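Local coordinates for Er-derived vesicles protein ERV41 (Saccharomyces cerevisiae, PDB 3ZLC) that is a constituent of COPII-coated vesicles leaving the endoplasmic reticulum, required for efficient transport of some secretory proteins to the Golgi, seen here in its lumenal domain, at residues V20-W34 and E151-G164. Numbering follows the deposited sequence.
Sequences VQINMDIYVNTKCDW and ELKFNHVINEFSFG
Tyr-27 lays one face of its ring under the side-chain amide of Asn-159, whose ND2 stands 3.3 Å from Tyr-27 CZ, offset toward the rim; ring and amide planes are 71° apart. The same ND2 donates to Asp-25 OD1 (2.9 Å), meeting it from above the carboxylate plane. The reach to both goes with a bulge in the strand: Asn-159 N and Glu-160 N both donate to Asp-25 O, a classic beta bulge that shifts the antiparallel register by one. Farther along, Asn-23 bends its CG back beside its own backbone N (chi1 -44°), and ND2 spends both hydrogens in its amide plane, on Ser-162 OG (2.8 Å) and Gly-164 O (2.9 Å). Ser-162 OG in turn donates to Glu-160 OE2, while Asn-23 OD1 accepts from Ser-122. A leucine in place of Asn-23 would probably take from Ser-162 OG and Gly-164 O the amide hydrogens they accept, and leave Ser-122 OG without this acceptor. On the other face of the sheet, Ile-22 sets CG2 3.6 Å from Phe-161 CE1 and CG1 against Phe-163. Past the strands, Asn-155 ND2 bonds straight to a lone pair of Asn-29 OD1 (171° at the hydrogen); Asn-29 ND2 donates to Asn-115 O, and Asn-155 OD1 accepts from Asn-181 N. Strand 19-28 runs between 156-163 and 117-126, antiparallel to both, its apolar face packed on strands 130-136 and 233-240 of the second sheet.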
ATOM      1  N   VAL A  20       7.906  -9.020  10.736  1.00 17.25           N
ATOM      2  CA  VAL A  20       6.467  -8.891  10.534  1.00 18.50           C
ATOM      3  C   VAL A  20       6.176  -9.025   9.043  1.00 19.27           C
ATOM      4  O   VAL A  20       7.013  -8.647   8.215  1.00 20.12           O
ATOM      5  CB  VAL A  20       5.944  -7.536  11.071  1.00 24.31           C
ATOM      6  CG1 VAL A  20       6.529  -6.365  10.257  1.00 16.72           C
ATOM      7  CG2 VAL A  20       4.405  -7.502  11.073  1.00 19.94           C
ATOM      8  N   GLN A  21       5.026  -9.600   8.690  1.00 18.21           N
ATOM      9  CA  GLN A  21       4.597  -9.634   7.283  1.00 17.54           C
ATOM     10  C   GLN A  21       3.869  -8.352   6.907  1.00 19.99           C
ATOM     11  O   GLN A  21       2.973  -7.915   7.628  1.00 18.18           O
ATOM     12  CB  GLN A  21       3.640 -10.813   7.029  1.00 18.85           C
ATOM     13  CG  GLN A  21       4.249 -12.171   7.325  1.00 23.52           C
ATOM     14  CD  GLN A  21       5.197 -12.609   6.235  1.00 29.95           C
ATOM     15  OE1 GLN A  21       6.283 -13.123   6.498  1.00 43.75           O
ATOM     16  NE2 GLN A  21       4.786 -12.410   4.995  1.00 30.00           N
ATOM     17  N   ILE A  22       4.243  -7.752   5.778  1.00 16.22           N
ATOM     18  CA  ILE A  22       3.439  -6.672   5.213  1.00 13.61           C
ATOM     19  C   ILE A  22       2.577  -7.265   4.114  1.00 13.80           C
ATOM     20  O   ILE A  22       3.095  -7.860   3.156  1.00 16.92           O
ATOM     21  CB  ILE A  22       4.307  -5.531   4.644  1.00 16.99           C
ATOM     22  CG1 ILE A  22       5.143  -4.904   5.763  1.00 20.76           C
ATOM     23  CG2 ILE A  22       3.424  -4.467   4.012  1.00 14.77           C
ATOM     24  CD1 ILE A  22       6.012  -3.703   5.314  1.00 20.52           C
ATOM     25  N   ASN A  23       1.260  -7.125   4.254  1.00 16.52           N
ATOM     26  CA  ASN A  23       0.329  -7.714   3.295  1.00 17.13           C
ATOM     27  C   ASN A  23      -0.219  -6.605   2.420  1.00 18.82           C
ATOM     28  O   ASN A  23      -0.695  -5.589   2.927  1.00 14.83           O
ATOM     29  CB  ASN A  23      -0.829  -8.414   4.009  1.00 17.49           C
ATOM     30  CG  ASN A  23      -0.374  -9.241   5.185  1.00 23.66           C
ATOM     31  OD1 ASN A  23       0.365 -10.224   5.024  1.00 19.71           O
ATOM     32  ND2 ASN A  23      -0.821  -8.861   6.384  1.00 16.61           N
ATOM     33  N   MET A  24      -0.176  -6.798   1.106  1.00 15.03           N
ATOM     34  CA  MET A  24      -0.524  -5.733   0.173  0.53 18.81           C
ATOM     35  C   MET A  24      -1.363  -6.256  -0.999  1.00 23.34           C
ATOM     36  O   MET A  24      -1.102  -7.334  -1.518  1.00 16.99           O
ATOM     37  CB  MET A  24       0.764  -5.094  -0.356  0.53 18.13           C
ATOM     38  CG  MET A  24       0.606  -3.669  -0.814  0.53 15.20           C
ATOM     39  SD  MET A  24       2.089  -2.974  -1.574  0.53 35.73           S
ATOM     40  CE  MET A  24       3.027  -4.477  -1.876  0.53 31.48           C
ATOM     41  N   ASP A  25      -2.347  -5.478  -1.419  1.00 15.59           N
ATOM     42  CA  ASP A  25      -3.105  -5.802  -2.608  1.00 19.62           C
ATOM     43  C   ASP A  25      -3.466  -4.437  -3.141  1.00 15.47           C
ATOM     44  O   ASP A  25      -4.253  -3.712  -2.530  1.00 12.96           O
ATOM     45  CB  ASP A  25      -4.355  -6.618  -2.267  1.00 21.44           C
ATOM     46  CG  ASP A  25      -5.082  -7.094  -3.523  1.00 29.24           C
ATOM     47  OD1 ASP A  25      -5.388  -6.243  -4.394  1.00 20.56           O
ATOM     48  OD2 ASP A  25      -5.298  -8.306  -3.662  1.00 37.26           O
ATOM     49  N   ILE A  26      -2.815  -4.040  -4.231  1.00 13.67           N
ATOM     50  CA  ILE A  26      -2.920  -2.677  -4.761  0.83 15.69           C
ATOM     51  C   ILE A  26      -3.085  -2.719  -6.288  1.00 15.07           C
ATOM     52  O   ILE A  26      -2.547  -3.625  -6.930  1.00 16.23           O
ATOM     53  CB  ILE A  26      -1.644  -1.875  -4.372  0.83 18.04           C
ATOM     54  CG1 ILE A  26      -1.530  -1.803  -2.844  0.83 21.25           C
ATOM     55  CG2 ILE A  26      -1.644  -0.462  -4.956  0.83 19.84           C
ATOM     56  CD1 ILE A  26      -0.335  -1.044  -2.354  0.83 29.47           C
ATOM     57  N   TYR A  27      -3.820  -1.760  -6.861  1.00 14.49           N
ATOM     58  CA  TYR A  27      -3.865  -1.604  -8.316  1.00 13.64           C
ATOM     59  C   TYR A  27      -3.068  -0.336  -8.573  1.00 19.45           C
ATOM     60  O   TYR A  27      -3.275   0.663  -7.894  1.00 15.67           O
ATOM     61  CB  TYR A  27      -5.295  -1.384  -8.829  1.00 14.31           C
ATOM     62  CG  TYR A  27      -6.293  -2.498  -8.545  1.00 16.23           C
ATOM     63  CD1 TYR A  27      -5.881  -3.818  -8.363  1.00 15.73           C
ATOM     64  CD2 TYR A  27      -7.647  -2.220  -8.458  1.00 14.99           C
ATOM     65  CE1 TYR A  27      -6.815  -4.835  -8.112  1.00 18.04           C
ATOM     66  CE2 TYR A  27      -8.582  -3.217  -8.208  1.00 19.05           C
ATOM     67  CZ  TYR A  27      -8.161  -4.521  -8.030  1.00 24.61           C
ATOM     68  OH  TYR A  27      -9.092  -5.514  -7.785  1.00 23.03           O
ATOM     69  N   VAL A  28      -2.147  -0.377  -9.527  1.00 14.20           N
ATOM     70  CA  VAL A  28      -1.392   0.817  -9.932  1.00 14.53           C
ATOM     71  C   VAL A  28      -1.725   1.104 -11.395  1.00 17.20           C
ATOM     72  O   VAL A  28      -1.790   0.175 -12.199  1.00 16.61           O
ATOM     73  CB  VAL A  28       0.140   0.597  -9.808  1.00 18.17           C
ATOM     74  CG1 VAL A  28       0.903   1.857 -10.226  1.00 18.91           C
ATOM     75  CG2 VAL A  28       0.518   0.223  -8.362  1.00 17.28           C
ATOM     76  N   ASN A  29      -1.929   2.380 -11.736  1.00 16.18           N
ATOM     77  CA  ASN A  29      -2.319   2.800 -13.098  1.00 18.73           C
ATOM     78  C   ASN A  29      -1.124   2.816 -14.058  1.00 20.31           C
ATOM     79  O   ASN A  29      -1.028   3.675 -14.940  1.00 20.91           O
ATOM     80  CB  ASN A  29      -2.971   4.194 -13.006  1.00 17.89           C
ATOM     81  CG  ASN A  29      -3.777   4.598 -14.239  1.00 19.30           C
ATOM     82  OD1 ASN A  29      -4.291   5.717 -14.274  1.00 21.63           O
ATOM     83  ND2 ASN A  29      -3.910   3.705 -15.239  1.00 20.25           N
ATOM     84  N   THR A  30      -0.236   1.833 -13.905  1.00 18.92           N
ATOM     85  CA  THR A  30       0.925   1.652 -14.790  1.00 21.51           C
ATOM     86  C   THR A  30       1.117   0.155 -15.057  1.00 19.30           C
ATOM     87  O   THR A  30       0.851  -0.675 -14.174  1.00 20.21           O
ATOM     88  CB  THR A  30       2.212   2.214 -14.133  1.00 20.23           C
ATOM     89  OG1 THR A  30       2.028   3.608 -13.819  1.00 20.43           O
ATOM     90  CG2 THR A  30       3.424   2.047 -15.056  1.00 19.68           C
ATOM     91  N   LYS A  31       1.542  -0.192 -16.273  1.00 19.84           N
ATOM     92  CA  LYS A  31       1.831  -1.593 -16.623  1.00 22.79           C
ATOM     93  C   LYS A  31       2.918  -2.148 -15.720  1.00 19.52           C
ATOM     94  O   LYS A  31       3.837  -1.414 -15.337  1.00 23.66           O
ATOM     95  CB  LYS A  31       2.302  -1.707 -18.072  1.00 25.49           C
ATOM     96  CG  LYS A  31       1.445  -0.961 -19.066  1.00 41.04           C
ATOM     97  CD  LYS A  31       0.113  -1.620 -19.248  1.00 45.74           C
ATOM     98  CE  LYS A  31       0.058  -2.335 -20.584  1.00 52.74           C
ATOM     99  NZ  LYS A  31      -1.233  -3.060 -20.735  1.00 48.83           N
ATOM    100  N   CYS A  32       2.823  -3.434 -15.379  1.00 21.46           N
ATOM    101  CA  CYS A  32       3.704  -4.031 -14.360  1.00 19.97           C
ATOM    102  C   CYS A  32       5.200  -3.900 -14.680  1.00 20.24           C
ATOM    103  O   CYS A  32       6.012  -3.637 -13.790  1.00 21.75           O
ATOM    104  CB  CYS A  32       3.368  -5.514 -14.176  1.00 24.21           C
ATOM    105  SG  CYS A  32       1.702  -5.841 -13.568  1.00 23.37           S
ATOM    106  N   ASP A  33       5.558  -4.100 -15.941  1.00 20.76           N
ATOM    107  CA  ASP A  33       6.969  -4.205 -16.326  1.00 23.91           C
ATOM    108  C   ASP A  33       7.730  -2.865 -16.234  1.00 22.45           C
ATOM    109  O   ASP A  33       8.960  -2.836 -16.314  1.00 22.62           O
ATOM    110  CB  ASP A  33       7.096  -4.839 -17.726  1.00 24.58           C
ATOM    111  CG  ASP A  33       6.937  -6.378 -17.712  1.00 29.79           C
ATOM    112  OD1 ASP A  33       6.649  -6.959 -16.653  1.00 31.19           O
ATOM    113  OD2 ASP A  33       7.094  -7.015 -18.769  1.00 27.40           O
ATOM    114  N   TRP A  34       7.006  -1.764 -16.055  1.00 21.25           N
ATOM    115  CA  TRP A  34       7.657  -0.472 -15.821  1.00 29.69           C
ATOM    116  C   TRP A  34       8.006  -0.303 -14.343  1.00 31.15           C
ATOM    117  O   TRP A  34       8.745   0.611 -13.969  1.00 24.54           O
ATOM    118  CB  TRP A  34       6.735   0.693 -16.214  1.00 25.78           C
ATOM    119  CG  TRP A  34       6.403   0.792 -17.681  1.00 23.36           C
ATOM    120  CD1 TRP A  34       5.165   0.658 -18.244  1.00 28.88           C
ATOM    121  CD2 TRP A  34       7.305   1.067 -18.761  1.00 24.26           C
ATOM    122  NE1 TRP A  34       5.246   0.822 -19.602  1.00 24.97           N
ATOM    123  CE2 TRP A  34       6.549   1.066 -19.947  1.00 25.18           C
ATOM    124  CE3 TRP A  34       8.682   1.298 -18.844  1.00 25.13           C
ATOM    125  CZ2 TRP A  34       7.115   1.299 -21.195  1.00 26.89           C
ATOM    126  CZ3 TRP A  34       9.245   1.531 -20.085  1.00 26.83           C
ATOM    127  CH2 TRP A  34       8.465   1.526 -21.247  1.00 27.76           C
ATOM    128  N   GLU A 151       3.938   6.909 -19.932  1.00 36.11           N
ATOM    129  CA  GLU A 151       3.514   5.587 -19.483  1.00 29.22           C
ATOM    130  C   GLU A 151       3.272   5.501 -17.996  1.00 25.19           C
ATOM    131  O   GLU A 151       2.592   4.578 -17.538  1.00 30.94           O
ATOM    132  CB  GLU A 151       4.575   4.548 -19.851  1.00 31.79           C
ATOM    133  CG  GLU A 151       4.854   4.502 -21.327  1.00 44.18           C
ATOM    134  CD  GLU A 151       3.572   4.573 -22.123  1.00 53.96           C
ATOM    135  OE1 GLU A 151       2.664   3.756 -21.853  1.00 51.23           O
ATOM    136  OE2 GLU A 151       3.466   5.454 -23.007  1.00 56.16           O
ATOM    137  N   LEU A 152       3.845   6.447 -17.251  1.00 28.84           N
ATOM    138  CA  LEU A 152       3.842   6.409 -15.790  1.00 25.76           C
ATOM    139  C   LEU A 152       2.654   7.147 -15.207  1.00 27.94           C
ATOM    140  O   LEU A 152       2.465   8.333 -15.470  1.00 28.55           O
ATOM    141  CB  LEU A 152       5.100   7.063 -15.227  1.00 33.50           C
ATOM    142  CG  LEU A 152       6.447   6.392 -15.417  1.00 42.62           C
ATOM    143  CD1 LEU A 152       7.426   7.009 -14.440  1.00 36.77           C
ATOM    144  CD2 LEU A 152       6.302   4.909 -15.174  1.00 44.15           C
ATOM    145  N   LYS A 153       1.859   6.452 -14.402  1.00 23.76           N
ATOM    146  CA  LYS A 153       0.748   7.089 -13.718  1.00 20.56           C
ATOM    147  C   LYS A 153       0.604   6.418 -12.371  1.00 22.13           C
ATOM    148  O   LYS A 153       0.396   5.202 -12.306  1.00 17.95           O
ATOM    149  CB  LYS A 153      -0.546   6.934 -14.519  1.00 24.82           C
ATOM    150  CG  LYS A 153      -0.562   7.658 -15.856  1.00 28.48           C
ATOM    151  CD  LYS A 153      -1.985   7.861 -16.355  1.00 35.35           C
ATOM    152  CE  LYS A 153      -2.436   6.719 -17.236  1.00 43.71           C
ATOM    153  NZ  LYS A 153      -1.669   6.679 -18.511  1.00 40.14           N
ATOM    154  N   PHE A 154       0.720   7.192 -11.296  1.00 22.85           N
ATOM    155  CA  PHE A 154       0.686   6.597  -9.960  1.00 18.08           C
ATOM    156  C   PHE A 154      -0.655   6.704  -9.236  1.00 15.99           C
ATOM    157  O   PHE A 154      -0.730   6.521  -8.017  1.00 16.81           O
ATOM    158  CB  PHE A 154       1.863   7.102  -9.110  1.00 18.46           C
ATOM    159  CG  PHE A 154       3.202   6.608  -9.608  1.00 23.57           C
ATOM    160  CD1 PHE A 154       3.559   5.273  -9.457  1.00 23.04           C
ATOM    161  CD2 PHE A 154       4.087   7.469 -10.252  1.00 29.58           C
ATOM    162  CE1 PHE A 154       4.794   4.802  -9.931  1.00 26.91           C
ATOM    163  CE2 PHE A 154       5.321   7.011 -10.727  1.00 28.70           C
ATOM    164  CZ  PHE A 154       5.674   5.676 -10.567  1.00 27.08           C
ATOM    165  N   ASN A 155      -1.719   6.965  -9.993  1.00 20.37           N
ATOM    166  CA  ASN A 155      -3.067   6.701  -9.492  1.00 17.14           C
ATOM    167  C   ASN A 155      -3.076   5.272  -8.961  1.00 16.98           C
ATOM    168  O   ASN A 155      -2.446   4.384  -9.528  1.00 18.89           O
ATOM    169  CB  ASN A 155      -4.104   6.844 -10.615  1.00 20.57           C
ATOM    170  CG  ASN A 155      -4.018   8.182 -11.314  1.00 23.20           C
ATOM    171  OD1 ASN A 155      -3.975   9.225 -10.668  1.00 24.17           O
ATOM    172  ND2 ASN A 155      -3.971   8.158 -12.641  1.00 21.72           N
ATOM    173  N   HIS A 156      -3.759   5.032  -7.849  1.00 15.31           N
ATOM    174  CA  HIS A 156      -3.700   3.689  -7.293  1.00 14.03           C
ATOM    175  C   HIS A 156      -4.912   3.388  -6.439  1.00 14.83           C
ATOM    176  O   HIS A 156      -5.616   4.301  -5.989  1.00 14.00           O
ATOM    177  CB  HIS A 156      -2.409   3.496  -6.480  1.00 14.59           C
ATOM    178  CG  HIS A 156      -2.281   4.434  -5.320  1.00 17.85           C
ATOM    179  ND1 HIS A 156      -1.826   5.726  -5.461  1.00 17.00           N
ATOM    180  CD2 HIS A 156      -2.548   4.271  -3.996  1.00 16.01           C
ATOM    181  CE1 HIS A 156      -1.817   6.323  -4.279  1.00 16.01           C
ATOM    182  NE2 HIS A 156      -2.247   5.462  -3.375  1.00 17.12           N
ATOM    183  N   VAL A 157      -5.168   2.096  -6.261  1.00 16.40           N
ATOM    184  CA  VAL A 157      -6.233   1.625  -5.387  1.00 13.16           C
ATOM    185  C   VAL A 157      -5.578   0.712  -4.389  1.00 16.05           C
ATOM    186  O   VAL A 157      -4.855  -0.204  -4.777  1.00 16.14           O
ATOM    187  CB  VAL A 157      -7.255   0.771  -6.158  1.00 15.48           C
ATOM    188  CG1 VAL A 157      -8.237   0.104  -5.177  1.00 17.76           C
ATOM    189  CG2 VAL A 157      -8.006   1.642  -7.163  1.00 14.40           C
ATOM    190  N   ILE A 158      -5.808   0.949  -3.105  1.00 11.91           N
ATOM    191  CA  ILE A 158      -5.267   0.036  -2.110  1.00 13.95           C
ATOM    192  C   ILE A 158      -6.419  -0.834  -1.640  1.00 19.67           C
ATOM    193  O   ILE A 158      -7.306  -0.351  -0.928  1.00 16.71           O
ATOM    194  CB  ILE A 158      -4.664   0.806  -0.895  1.00 15.32           C
ATOM    195  CG1 ILE A 158      -3.466   1.653  -1.354  1.00 15.76           C
ATOM    196  CG2 ILE A 158      -4.210  -0.181   0.191  1.00 11.39           C
ATOM    197  CD1 ILE A 158      -3.050   2.768  -0.361  1.00 12.94           C
ATOM    198  N   ASN A 159      -6.428  -2.103  -2.038  1.00 14.75           N
ATOM    199  CA  ASN A 159      -7.481  -2.999  -1.569  1.00 14.43           C
ATOM    200  C   ASN A 159      -7.134  -3.502  -0.178  1.00 13.47           C
ATOM    201  O   ASN A 159      -8.011  -3.597   0.691  1.00 13.98           O
ATOM    202  CB  ASN A 159      -7.685  -4.171  -2.536  1.00 17.32           C
ATOM    203  CG  ASN A 159      -8.050  -3.706  -3.914  1.00 22.63           C
ATOM    204  OD1 ASN A 159      -9.038  -2.986  -4.080  1.00 16.16           O
ATOM    205  ND2 ASN A 159      -7.228  -4.069  -4.919  1.00 16.96           N
ATOM    206  N   GLU A 160      -5.854  -3.795   0.030  1.00 12.26           N
ATOM    207  CA  GLU A 160      -5.348  -4.172   1.355  1.00 10.43           C
ATOM    208  C   GLU A 160      -3.958  -3.618   1.595  1.00 12.43           C
ATOM    209  O   GLU A 160      -3.122  -3.601   0.685  1.00 15.83           O
ATOM    210  CB  GLU A 160      -5.286  -5.705   1.520  1.00 15.05           C
ATOM    211  CG  GLU A 160      -4.828  -6.095   2.954  1.00 18.02           C
ATOM    212  CD  GLU A 160      -4.644  -7.594   3.154  1.00 43.89           C
ATOM    213  OE1 GLU A 160      -4.793  -8.356   2.172  1.00 49.44           O
ATOM    214  OE2 GLU A 160      -4.334  -8.004   4.302  1.00 31.44           O
ATOM    215  N   PHE A 161      -3.716  -3.173   2.828  1.00 13.88           N
ATOM    216  CA  PHE A 161      -2.368  -2.893   3.302  1.00 11.75           C
ATOM    217  C   PHE A 161      -2.386  -3.117   4.813  1.00 13.60           C
ATOM    218  O   PHE A 161      -2.997  -2.342   5.547  1.00 15.11           O
ATOM    219  CB  PHE A 161      -1.938  -1.460   2.987  1.00 10.00           C
ATOM    220  CG  PHE A 161      -0.488  -1.222   3.246  1.00 14.95           C
ATOM    221  CD1 PHE A 161       0.467  -1.732   2.375  1.00 13.49           C
ATOM    222  CD2 PHE A 161      -0.067  -0.525   4.376  1.00 13.37           C
ATOM    223  CE1 PHE A 161       1.822  -1.540   2.608  1.00 12.51           C
ATOM    224  CE2 PHE A 161       1.280  -0.330   4.616  1.00 18.97           C
ATOM    225  CZ  PHE A 161       2.227  -0.841   3.736  1.00 15.34           C
ATOM    226  N   SER A 162      -1.763  -4.198   5.269  1.00 18.28           N
ATOM    227  CA  SER A 162      -1.869  -4.598   6.674  1.00 15.83           C
ATOM    228  C   SER A 162      -0.541  -5.183   7.128  1.00 18.79           C
ATOM    229  O   SER A 162       0.336  -5.490   6.292  1.00 15.15           O
ATOM    230  CB  SER A 162      -2.993  -5.629   6.862  1.00 14.03           C
ATOM    231  OG  SER A 162      -2.698  -6.821   6.154  1.00 12.65           O
ATOM    232  N   PHE A 163      -0.400  -5.325   8.444  1.00 15.28           N
ATOM    233  CA  PHE A 163       0.816  -5.848   9.076  1.00 11.44           C
ATOM    234  C   PHE A 163       0.435  -7.039   9.913  1.00 15.01           C
ATOM    235  O   PHE A 163      -0.454  -6.939  10.787  1.00 16.41           O
ATOM    236  CB  PHE A 163       1.417  -4.797  10.016  1.00 11.50           C
ATOM    237  CG  PHE A 163       1.891  -3.561   9.310  1.00 13.20           C
ATOM    238  CD1 PHE A 163       1.012  -2.530   9.024  1.00 13.61           C
ATOM    239  CD2 PHE A 163       3.214  -3.452   8.894  1.00 13.41           C
ATOM    240  CE1 PHE A 163       1.442  -1.384   8.354  1.00 20.98           C
ATOM    241  CE2 PHE A 163       3.662  -2.302   8.219  1.00 12.90           C
ATOM    242  CZ  PHE A 163       2.770  -1.273   7.952  1.00 12.87           C
ATOM    243  N   GLY A 164       1.097  -8.166   9.669  1.00 13.38           N
ATOM    244  CA  GLY A 164       0.894  -9.340  10.501  1.00 16.08           C
ATOM    245  C   GLY A 164      -0.224 -10.250  10.014  1.00 20.50           C
ATOM    246  O   GLY A 164      -0.496 -10.334   8.811  1.00 22.94           O
TER
HETATM  247  O   HOH W   1       0.623 -12.411   6.681  1.00 22.17           O
HETATM  248  O   HOH W   2       0.058   4.456 -17.209  1.00 31.71           O
HETATM  249  O   HOH W   3       2.051   1.890 -18.252  1.00 20.94           O
HETATM  250  O   HOH W   4       2.824   1.420 -21.085  1.00 36.41           O